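PDB 4INZ: soluble epoxide hydrolase from Bacillus megaterium, which belongs to the epoxide hydrolases of the alpha/beta hydrolase fold. Local coordinates for residues G74-E88 with N210-K224. The protein carries 1 engineered substitution. Sequence-based numbering, arbitrary orientation.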
ATOM      1  N   GLY A  74      -9.921  -4.078   8.268  1.00 19.31           N
ATOM      2  CA  GLY A  74      -9.540  -3.332   9.449  1.00 20.27           C
ATOM      3  C   GLY A  74      -9.600  -1.824   9.264  1.00 21.28           C
ATOM      4  O   GLY A  74      -9.648  -1.092  10.243  1.00 23.62           O
ATOM      5  N   TYR A  75      -9.601  -1.365   8.013  1.00 20.97           N
ATOM      6  CA  TYR A  75      -9.561   0.067   7.702  1.00 18.99           C
ATOM      7  C   TYR A  75     -10.917   0.683   7.360  1.00 19.36           C
ATOM      8  O   TYR A  75     -11.733   0.070   6.666  1.00 20.18           O
ATOM      9  CB  TYR A  75      -8.631   0.327   6.513  1.00 17.61           C
ATOM     10  CG  TYR A  75      -7.157   0.319   6.833  1.00 15.11           C
ATOM     11  CD1 TYR A  75      -6.457  -0.876   6.952  1.00 17.55           C
ATOM     12  CD2 TYR A  75      -6.454   1.514   6.993  1.00 16.38           C
ATOM     13  CE1 TYR A  75      -5.090  -0.881   7.221  1.00 19.03           C
ATOM     14  CE2 TYR A  75      -5.100   1.512   7.262  1.00 19.38           C
ATOM     15  CZ  TYR A  75      -4.425   0.312   7.382  1.00 18.88           C
ATOM     16  OH  TYR A  75      -3.074   0.314   7.648  1.00 20.84           O
ATOM     17  N   ASN A  76     -11.121   1.918   7.818  1.00 19.30           N
ATOM     18  CA  ASN A  76     -12.306   2.698   7.464  1.00 18.76           C
ATOM     19  C   ASN A  76     -13.582   1.879   7.650  1.00 20.25           C
ATOM     20  O   ASN A  76     -13.852   1.393   8.748  1.00 21.46           O
ATOM     21  CB  ASN A  76     -12.182   3.220   6.022  1.00 19.09           C
ATOM     22  CG  ASN A  76     -13.223   4.274   5.679  1.00 19.32           C
ATOM     23  OD1 ASN A  76     -13.673   5.023   6.543  1.00 21.51           O
ATOM     24  ND2 ASN A  76     -13.616   4.329   4.410  1.00 19.70           N
ATOM     25  N   LEU A  77     -14.352   1.709   6.581  1.00 20.97           N
ATOM     26  CA  LEU A  77     -15.641   1.021   6.684  1.00 21.13           C
ATOM     27  C   LEU A  77     -15.561  -0.491   6.461  1.00 24.50           C
ATOM     28  O   LEU A  77     -16.566  -1.198   6.564  1.00 26.39           O
ATOM     29  CB  LEU A  77     -16.659   1.656   5.734  1.00 22.12           C
ATOM     30  CG  LEU A  77     -17.058   3.091   6.098  1.00 21.91           C
ATOM     31  CD1 LEU A  77     -17.808   3.766   4.946  1.00 25.25           C
ATOM     32  CD2 LEU A  77     -17.880   3.149   7.391  1.00 23.49           C
ATOM     33  N   SER A  78     -14.369  -0.994   6.163  1.00 22.37           N
ATOM     34  CA  SER A  78     -14.208  -2.431   5.995  1.00 22.36           C
ATOM     35  C   SER A  78     -14.319  -3.147   7.327  1.00 23.21           C
ATOM     36  O   SER A  78     -14.043  -2.570   8.375  1.00 24.12           O
ATOM     37  CB  SER A  78     -12.875  -2.757   5.310  1.00 20.09           C
ATOM     38  OG  SER A  78     -12.936  -2.381   3.949  1.00 21.49           O
ATOM     39  N   GLU A  79     -14.723  -4.411   7.273  1.00 25.49           N
ATOM     40  CA  GLU A  79     -14.853  -5.230   8.462  1.00 27.97           C
ATOM     41  C   GLU A  79     -13.549  -5.270   9.258  1.00 26.48           C
ATOM     42  O   GLU A  79     -12.456  -5.158   8.691  1.00 24.13           O
ATOM     43  CB  GLU A  79     -15.295  -6.641   8.066  1.00 30.94           C
ATOM     44  CG  GLU A  79     -15.610  -7.547   9.230  1.00 35.67           C
ATOM     45  CD  GLU A  79     -16.510  -8.707   8.840  1.00 39.59           C
ATOM     46  OE1 GLU A  79     -17.081  -8.679   7.727  1.00 38.87           O
ATOM     47  OE2 GLU A  79     -16.647  -9.646   9.651  1.00 41.97           O
ATOM     48  N   LYS A  80     -13.679  -5.422  10.574  1.00 25.18           N
ATOM     49  CA  LYS A  80     -12.532  -5.446  11.473  1.00 27.07           C
ATOM     50  C   LYS A  80     -12.510  -6.732  12.301  1.00 30.84           C
ATOM     51  O   LYS A  80     -12.833  -6.727  13.497  1.00 31.23           O
ATOM     52  CB  LYS A  80     -12.542  -4.210  12.374  1.00 27.06           C
ATOM     53  CG  LYS A  80     -12.415  -2.894  11.593  1.00 27.96           C
ATOM     54  CD  LYS A  80     -13.019  -1.708  12.344  1.00 29.16           C
ATOM     55  CE  LYS A  80     -14.445  -1.413  11.891  1.00 26.77           C
ATOM     56  NZ  LYS A  80     -14.532  -0.829  10.515  1.00 21.90           N
ATOM     57  N   PRO A  81     -12.127  -7.848  11.664  1.00 31.09           N
ATOM     58  CA  PRO A  81     -12.142  -9.140  12.362  1.00 32.68           C
ATOM     59  C   PRO A  81     -11.166  -9.158  13.533  1.00 33.00           C
ATOM     60  O   PRO A  81     -10.174  -8.425  13.521  1.00 31.93           O
ATOM     61  CB  PRO A  81     -11.698 -10.128  11.279  1.00 32.83           C
ATOM     62  CG  PRO A  81     -10.944  -9.301  10.283  1.00 30.79           C
ATOM     63  CD  PRO A  81     -11.651  -7.975  10.276  1.00 31.83           C
ATOM     64  N   SER A  82     -11.458  -9.991  14.533  1.00 32.73           N
ATOM     65  CA  SER A  82     -10.616 -10.114  15.717  1.00 33.35           C
ATOM     66  C   SER A  82      -9.433 -11.036  15.470  1.00 32.76           C
ATOM     67  O   SER A  82      -9.501 -11.932  14.627  1.00 32.36           O
ATOM     68  CB  SER A  82     -11.429 -10.672  16.892  1.00 36.76           C
ATOM     69  OG  SER A  82     -12.364  -9.720  17.369  1.00 40.72           O
ATOM     70  N   GLY A  83      -8.355 -10.809  16.214  1.00 32.40           N
ATOM     71  CA  GLY A  83      -7.221 -11.719  16.226  1.00 31.88           C
ATOM     72  C   GLY A  83      -6.143 -11.411  15.204  1.00 31.72           C
ATOM     73  O   GLY A  83      -6.429 -10.942  14.100  1.00 33.19           O
ATOM     74  N   LEU A  84      -4.897 -11.691  15.569  1.00 30.67           N
ATOM     75  CA  LEU A  84      -3.758 -11.420  14.693  1.00 32.60           C
ATOM     76  C   LEU A  84      -3.807 -12.252  13.422  1.00 31.95           C
ATOM     77  O   LEU A  84      -3.400 -11.792  12.351  1.00 32.67           O
ATOM     78  CB  LEU A  84      -2.443 -11.697  15.420  1.00 32.15           C
ATOM     79  CG  LEU A  84      -2.019 -10.670  16.461  1.00 34.91           C
ATOM     80  CD1 LEU A  84      -0.717 -11.102  17.116  1.00 37.51           C
ATOM     81  CD2 LEU A  84      -1.878  -9.291  15.815  1.00 34.70           C
ATOM     82  N   GLU A  85      -4.301 -13.477  13.545  1.00 31.59           N
ATOM     83  CA  GLU A  85      -4.321 -14.402  12.420  1.00 33.65           C
ATOM     84  C   GLU A  85      -5.162 -13.868  11.266  1.00 33.41           C
ATOM     85  O   GLU A  85      -4.974 -14.269  10.119  1.00 36.04           O
ATOM     86  CB  GLU A  85      -4.820 -15.778  12.866  1.00 37.75           C
ATOM     87  CG  GLU A  85      -3.904 -16.437  13.891  1.00 43.17           C
ATOM     88  CD  GLU A  85      -4.259 -17.883  14.157  1.00 50.96           C
ATOM     89  OE1 GLU A  85      -3.340 -18.668  14.484  1.00 53.76           O
ATOM     90  OE2 GLU A  85      -5.453 -18.236  14.046  1.00 53.74           O
ATOM     91  N   SER A  86      -6.078 -12.951  11.572  1.00 31.29           N
ATOM     92  CA  SER A  86      -6.948 -12.374  10.552  1.00 29.05           C
ATOM     93  C   SER A  86      -6.226 -11.364   9.665  1.00 27.75           C
ATOM     94  O   SER A  86      -6.794 -10.870   8.684  1.00 26.35           O
ATOM     95  CB  SER A  86      -8.161 -11.711  11.203  1.00 31.84           C
ATOM     96  OG  SER A  86      -8.941 -12.669  11.904  1.00 35.62           O
ATOM     97  N   TYR A  87      -4.977 -11.057  10.012  1.00 25.84           N
ATOM     98  CA  TYR A  87      -4.215 -10.026   9.300  1.00 24.90           C
ATOM     99  C   TYR A  87      -2.878 -10.542   8.782  1.00 26.64           C
ATOM    100  O   TYR A  87      -1.964  -9.764   8.500  1.00 28.66           O
ATOM    101  CB  TYR A  87      -4.022  -8.804  10.194  1.00 24.71           C
ATOM    102  CG  TYR A  87      -5.350  -8.232  10.634  1.00 25.10           C
ATOM    103  CD1 TYR A  87      -6.050  -7.344   9.821  1.00 25.86           C
ATOM    104  CD2 TYR A  87      -5.931  -8.615  11.836  1.00 25.80           C
ATOM    105  CE1 TYR A  87      -7.280  -6.831  10.208  1.00 26.60           C
ATOM    106  CE2 TYR A  87      -7.159  -8.113  12.226  1.00 26.07           C
ATOM    107  CZ  TYR A  87      -7.829  -7.222  11.411  1.00 26.43           C
ATOM    108  OH  TYR A  87      -9.058  -6.731  11.803  1.00 26.83           O
ATOM    109  N   GLU A  88      -2.778 -11.861   8.653  1.00 28.02           N
ATOM    110  CA  GLU A  88      -1.598 -12.502   8.083  1.00 28.57           C
ATOM    111  C   GLU A  88      -1.578 -12.379   6.561  1.00 26.83           C
ATOM    112  O   GLU A  88      -2.623 -12.302   5.923  1.00 25.97           O
ATOM    113  CB  GLU A  88      -1.564 -13.982   8.477  1.00 31.63           C
ATOM    114  CG  GLU A  88      -1.312 -14.211   9.949  1.00 36.52           C
ATOM    115  CD  GLU A  88       0.170 -14.184  10.290  1.00 45.41           C
ATOM    116  OE1 GLU A  88       0.990 -13.911   9.382  1.00 48.06           O
ATOM    117  OE2 GLU A  88       0.517 -14.446  11.463  1.00 48.83           O
ATOM    118  N   ASN A 210     -14.043   5.360  12.054  1.00 16.99           N
ATOM    119  CA  ASN A 210     -14.754   4.182  11.550  1.00 17.00           C
ATOM    120  C   ASN A 210     -13.904   2.911  11.551  1.00 18.06           C
ATOM    121  O   ASN A 210     -14.416   1.801  11.733  1.00 19.75           O
ATOM    122  CB  ASN A 210     -15.283   4.456  10.134  1.00 17.74           C
ATOM    123  CG  ASN A 210     -16.413   5.472  10.125  1.00 18.80           C
ATOM    124  OD1 ASN A 210     -17.227   5.501  11.045  1.00 19.70           O
ATOM    125  ND2 ASN A 210     -16.470   6.305   9.083  1.00 18.79           N
ATOM    126  N   GLY A 211     -12.603   3.082  11.354  1.00 19.21           N
ATOM    127  CA  GLY A 211     -11.677   1.967  11.278  1.00 17.79           C
ATOM    128  C   GLY A 211     -11.240   1.512  12.653  1.00 20.95           C
ATOM    129  O   GLY A 211     -11.773   1.968  13.658  1.00 22.69           O
ATOM    130  N   SER A 212     -10.256   0.617  12.690  1.00 22.32           N
ATOM    131  CA  SER A 212      -9.722   0.100  13.944  1.00 23.15           C
ATOM    132  C   SER A 212      -8.205   0.214  13.975  1.00 23.39           C
ATOM    133  O   SER A 212      -7.505  -0.432  13.188  1.00 22.22           O
ATOM    134  CB  SER A 212     -10.113  -1.361  14.134  1.00 23.58           C
ATOM    135  OG  SER A 212      -9.374  -1.932  15.204  1.00 23.97           O
ATOM    136  N   VAL A 213      -7.695   1.029  14.887  1.00 23.17           N
ATOM    137  CA  VAL A 213      -6.254   1.156  15.033  1.00 23.23           C
ATOM    138  C   VAL A 213      -5.645  -0.184  15.439  1.00 24.43           C
ATOM    139  O   VAL A 213      -4.552  -0.537  14.996  1.00 23.59           O
ATOM    140  CB  VAL A 213      -5.875   2.265  16.030  1.00 23.84           C
ATOM    141  CG1 VAL A 213      -4.376   2.225  16.328  1.00 23.55           C
ATOM    142  CG2 VAL A 213      -6.273   3.621  15.465  1.00 23.64           C
ATOM    143  N   LEU A 214      -6.362  -0.946  16.260  1.00 24.93           N
ATOM    144  CA  LEU A 214      -5.890  -2.276  16.638  1.00 24.50           C
ATOM    145  C   LEU A 214      -5.670  -3.134  15.391  1.00 24.02           C
ATOM    146  O   LEU A 214      -4.616  -3.749  15.222  1.00 24.44           O
ATOM    147  CB  LEU A 214      -6.868  -2.957  17.599  1.00 26.38           C
ATOM    148  CG  LEU A 214      -6.522  -4.394  17.995  1.00 30.28           C
ATOM    149  CD1 LEU A 214      -5.121  -4.476  18.590  1.00 31.27           C
ATOM    150  CD2 LEU A 214      -7.549  -4.951  18.970  1.00 31.78           C
ATOM    151  N   SER A 215      -6.665  -3.157  14.511  1.00 23.81           N
ATOM    152  CA  SER A 215      -6.566  -3.889  13.256  1.00 21.90           C
ATOM    153  C   SER A 215      -5.380  -3.411  12.427  1.00 21.65           C
ATOM    154  O   SER A 215      -4.626  -4.218  11.884  1.00 23.78           O
ATOM    155  CB  SER A 215      -7.839  -3.710  12.437  1.00 22.81           C
ATOM    156  OG  SER A 215      -8.950  -4.300  13.085  1.00 25.36           O
ATOM    157  N   MET A 216      -5.230  -2.094  12.311  1.00 21.32           N
ATOM    158  CA  MET A 216      -4.152  -1.542  11.510  0.60 20.24           C
ATOM    159  C   MET A 216      -2.789  -2.010  12.041  1.00 21.13           C
ATOM    160  O   MET A 216      -1.937  -2.453  11.266  1.00 22.45           O
ATOM    161  CB  MET A 216      -4.279  -0.011  11.446  0.60 21.53           C
ATOM    162  CG  MET A 216      -5.629   0.435  10.863  0.60 21.83           C
ATOM    163  SD  MET A 216      -6.216   2.097  11.282  0.60 23.93           S
ATOM    164  CE  MET A 216      -5.083   3.108  10.333  0.60 24.13           C
ATOM    165  N   LEU A 217      -2.597  -1.927  13.356  1.00 21.19           N
ATOM    166  CA  LEU A 217      -1.339  -2.353  13.973  1.00 23.29           C
ATOM    167  C   LEU A 217      -1.126  -3.859  13.866  1.00 25.59           C
ATOM    168  O   LEU A 217       0.017  -4.329  13.832  1.00 26.98           O
ATOM    169  CB  LEU A 217      -1.281  -1.904  15.439  1.00 24.24           C
ATOM    170  CG  LEU A 217      -1.237  -0.383  15.621  1.00 25.39           C
ATOM    171  CD1 LEU A 217      -1.421   0.040  17.076  1.00 26.47           C
ATOM    172  CD2 LEU A 217       0.066   0.184  15.051  1.00 26.78           C
ATOM    173  N   SER A 218      -2.222  -4.611  13.812  1.00 26.07           N
ATOM    174  CA  SER A 218      -2.155  -6.071  13.739  1.00 26.83           C
ATOM    175  C   SER A 218      -1.366  -6.562  12.523  1.00 25.87           C
ATOM    176  O   SER A 218      -0.674  -7.579  12.598  1.00 26.33           O
ATOM    177  CB  SER A 218      -3.558  -6.691  13.763  1.00 26.73           C
ATOM    178  OG  SER A 218      -4.174  -6.503  15.023  1.00 28.10           O
ATOM    179  N   TYR A 219      -1.471  -5.843  11.411  1.00 23.60           N
ATOM    180  CA  TYR A 219      -0.664  -6.143  10.233  1.00 22.34           C
ATOM    181  C   TYR A 219       0.807  -6.246  10.610  1.00 23.65           C
ATOM    182  O   TYR A 219       1.493  -7.199  10.226  1.00 24.92           O
ATOM    183  CB  TYR A 219      -0.800  -5.027   9.201  1.00 21.04           C
ATOM    184  CG  TYR A 219      -2.074  -5.002   8.397  1.00 20.71           C
ATOM    185  CD1 TYR A 219      -3.287  -4.657   8.978  1.00 20.20           C
ATOM    186  CD2 TYR A 219      -2.051  -5.276   7.034  1.00 21.06           C
ATOM    187  CE1 TYR A 219      -4.440  -4.606   8.225  1.00 18.70           C
ATOM    188  CE2 TYR A 219      -3.199  -5.231   6.274  1.00 21.06           C
ATOM    189  CZ  TYR A 219      -4.389  -4.898   6.871  1.00 19.72           C
ATOM    190  OH  TYR A 219      -5.526  -4.855   6.108  1.00 19.64           O
ATOM    191  N   TYR A 220       1.292  -5.245  11.341  1.00 22.31           N
ATOM    192  CA  TYR A 220       2.707  -5.160  11.700  1.00 23.21           C
ATOM    193  C   TYR A 220       3.123  -6.257  12.672  1.00 25.18           C
ATOM    194  O   TYR A 220       4.287  -6.678  12.701  1.00 25.62           O
ATOM    195  CB  TYR A 220       3.032  -3.795  12.323  1.00 22.71           C
ATOM    196  CG  TYR A 220       2.962  -2.631  11.361  1.00 22.85           C
ATOM    197  CD1 TYR A 220       4.099  -2.183  10.703  1.00 22.58           C
ATOM    198  CD2 TYR A 220       1.759  -1.975  11.117  1.00 23.18           C
ATOM    199  CE1 TYR A 220       4.041  -1.117   9.820  1.00 24.03           C
ATOM    200  CE2 TYR A 220       1.690  -0.910  10.239  1.00 23.46           C
ATOM    201  CZ  TYR A 220       2.835  -0.483   9.590  1.00 23.42           C
ATOM    202  OH  TYR A 220       2.773   0.576   8.710  1.00 26.02           O
ATOM    203  N   ARG A 221       2.170  -6.712  13.472  1.00 26.33           N
ATOM    204  CA  ARG A 221       2.477  -7.657  14.542  1.00 26.39           C
ATOM    205  C   ARG A 221       2.625  -9.090  14.047  1.00 29.11           C
ATOM    206  O   ARG A 221       2.885 -10.002  14.834  1.00 31.36           O
ATOM    207  CB  ARG A 221       1.439  -7.534  15.664  1.00 27.79           C
ATOM    208  CG  ARG A 221       1.588  -6.208  16.385  1.00 27.61           C
ATOM    209  CD  ARG A 221       0.407  -5.824  17.254  1.00 27.99           C
ATOM    210  NE  ARG A 221       0.707  -4.575  17.946  1.00 29.30           N
ATOM    211  CZ  ARG A 221      -0.106  -3.965  18.800  1.00 31.26           C
ATOM    212  NH1 ARG A 221      -1.297  -4.479  19.076  1.00 30.23           N
ATOM    213  NH2 ARG A 221       0.278  -2.832  19.375  1.00 35.87           N
ATOM    214  N   ASN A 222       2.465  -9.274  12.740  1.00 30.11           N
ATOM    215  CA  ASN A 222       2.729 -10.553  12.092  1.00 30.89           C
ATOM    216  C   ASN A 222       4.031 -10.548  11.304  1.00 28.47           C
ATOM    217  O   ASN A 222       4.450 -11.586  10.794  1.00 28.78           O
ATOM    218  CB  ASN A 222       1.579 -10.938  11.162  1.00 33.73           C
ATOM    219  CG  ASN A 222       0.324 -11.315  11.918  1.00 33.93           C
ATOM    220  OD1 ASN A 222       0.392 -11.938  12.976  1.00 35.91           O
ATOM    221  ND2 ASN A 222      -0.828 -10.943  11.380  1.00 31.40           N
ATOM    222  N   LEU A 223       4.665  -9.383  11.196  1.00 27.82           N
ATOM    223  CA  LEU A 223       5.905  -9.274  10.427  1.00 27.20           C
ATOM    224  C   LEU A 223       7.015 -10.144  11.009  1.00 30.91           C
ATOM    225  O   LEU A 223       7.196 -10.213  12.226  1.00 31.99           O
ATOM    226  CB  LEU A 223       6.367  -7.820  10.340  1.00 26.54           C
ATOM    227  CG  LEU A 223       5.471  -6.892   9.518  1.00 25.43           C
ATOM    228  CD1 LEU A 223       5.909  -5.443   9.674  1.00 27.30           C
ATOM    229  CD2 LEU A 223       5.498  -7.309   8.053  1.00 27.32           C
ATOM    230  N   LYS A 224       7.757 -10.805  10.128  1.00 33.92           N
ATOM    231  CA  LYS A 224       8.860 -11.660  10.545  1.00 37.82           C
ATOM    232  C   LYS A 224      10.171 -11.036  10.094  1.00 37.84           C
ATOM    233  O   LYS A 224      10.807 -11.505   9.151  1.00 39.78           O
ATOM    234  CB  LYS A 224       8.699 -13.063   9.959  1.00 40.57           C
ATOM    235  CG  LYS A 224       7.431 -13.774  10.420  1.00 46.30           C
ATOM    236  CD  LYS A 224       7.460 -14.033  11.924  1.00 51.60           C
ATOM    237  CE  LYS A 224       6.173 -13.581  12.609  1.00 55.16           C
ATOM    238  NZ  LYS A 224       4.959 -14.314  12.136  1.00 56.35           N
TER
HETATM  239  O   HOH W   1      -1.673  -1.768   8.559  1.00 22.77           O
HETATM  240  O   HOH W   2     -15.404   7.081   6.341  1.00 21.94           O
HETATM  241  O   HOH W   3       0.733  -9.256   8.478  1.00 28.84           O
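Y219 lies between Y75 and Y87 in a buried aromatic cluster. Y75 turns its edge toward the face of Y219 in an offset edge-to-face pair, with the planes at 76° and CE1 of Y75 3.9 Å from CE1 of Y219. Y87 meets Y219 obliquely instead. In the conformer modelled here, one of two, M216 covers one face of Y75: its CG sits 3.8 Å from the ring centroid, a CH-pi contact. The sulfur also lies over that face, so the pair is a Met-aromatic contact; the bend at chi3 (71°) brings CE back to CE2 of Y75. Beside the cluster, CA of G74 packs 3.5 Å from CB of S215. L84 lays its CD2 against S218 and CB of R221.

In this alpha/beta hydrolase fold, residues 74-88 form the loop from strand 66-70 to helix 89-102. Residues 210-224 carry helix 213-220, from the largely helical region inserted between strands 131-137 and 248-253, consistent with the cap of this family, so the contact probably joins cap to core. Y219 OH is held by the backbone oxygen of R73.

Hydrogen bonds surround the rings. S215 OG donates to Y87 OH (2.8 Å), which in turn donates to P81 O. The amide of S212, the N-cap of helix 213-220, donates to G74 O. Water bridges Y75 OH to M216 O, and another joins Y87 O to Y219 O. At one end, the ammonium of K80 binds N210 O and S78 O, and more weakly N76 O. At the other, N222 ND2 gives L84 O a nearly straight bond (2.9 Å), approaching from above the carbonyl plane. Y87 N reaches the same oxygen from the opposite face. The carboxylate of E88 stacks on the N222 amide, planes 18° apart, with E88 OE2 and N222 OD1 close at 2.9 Å but not bonded, both being acceptors.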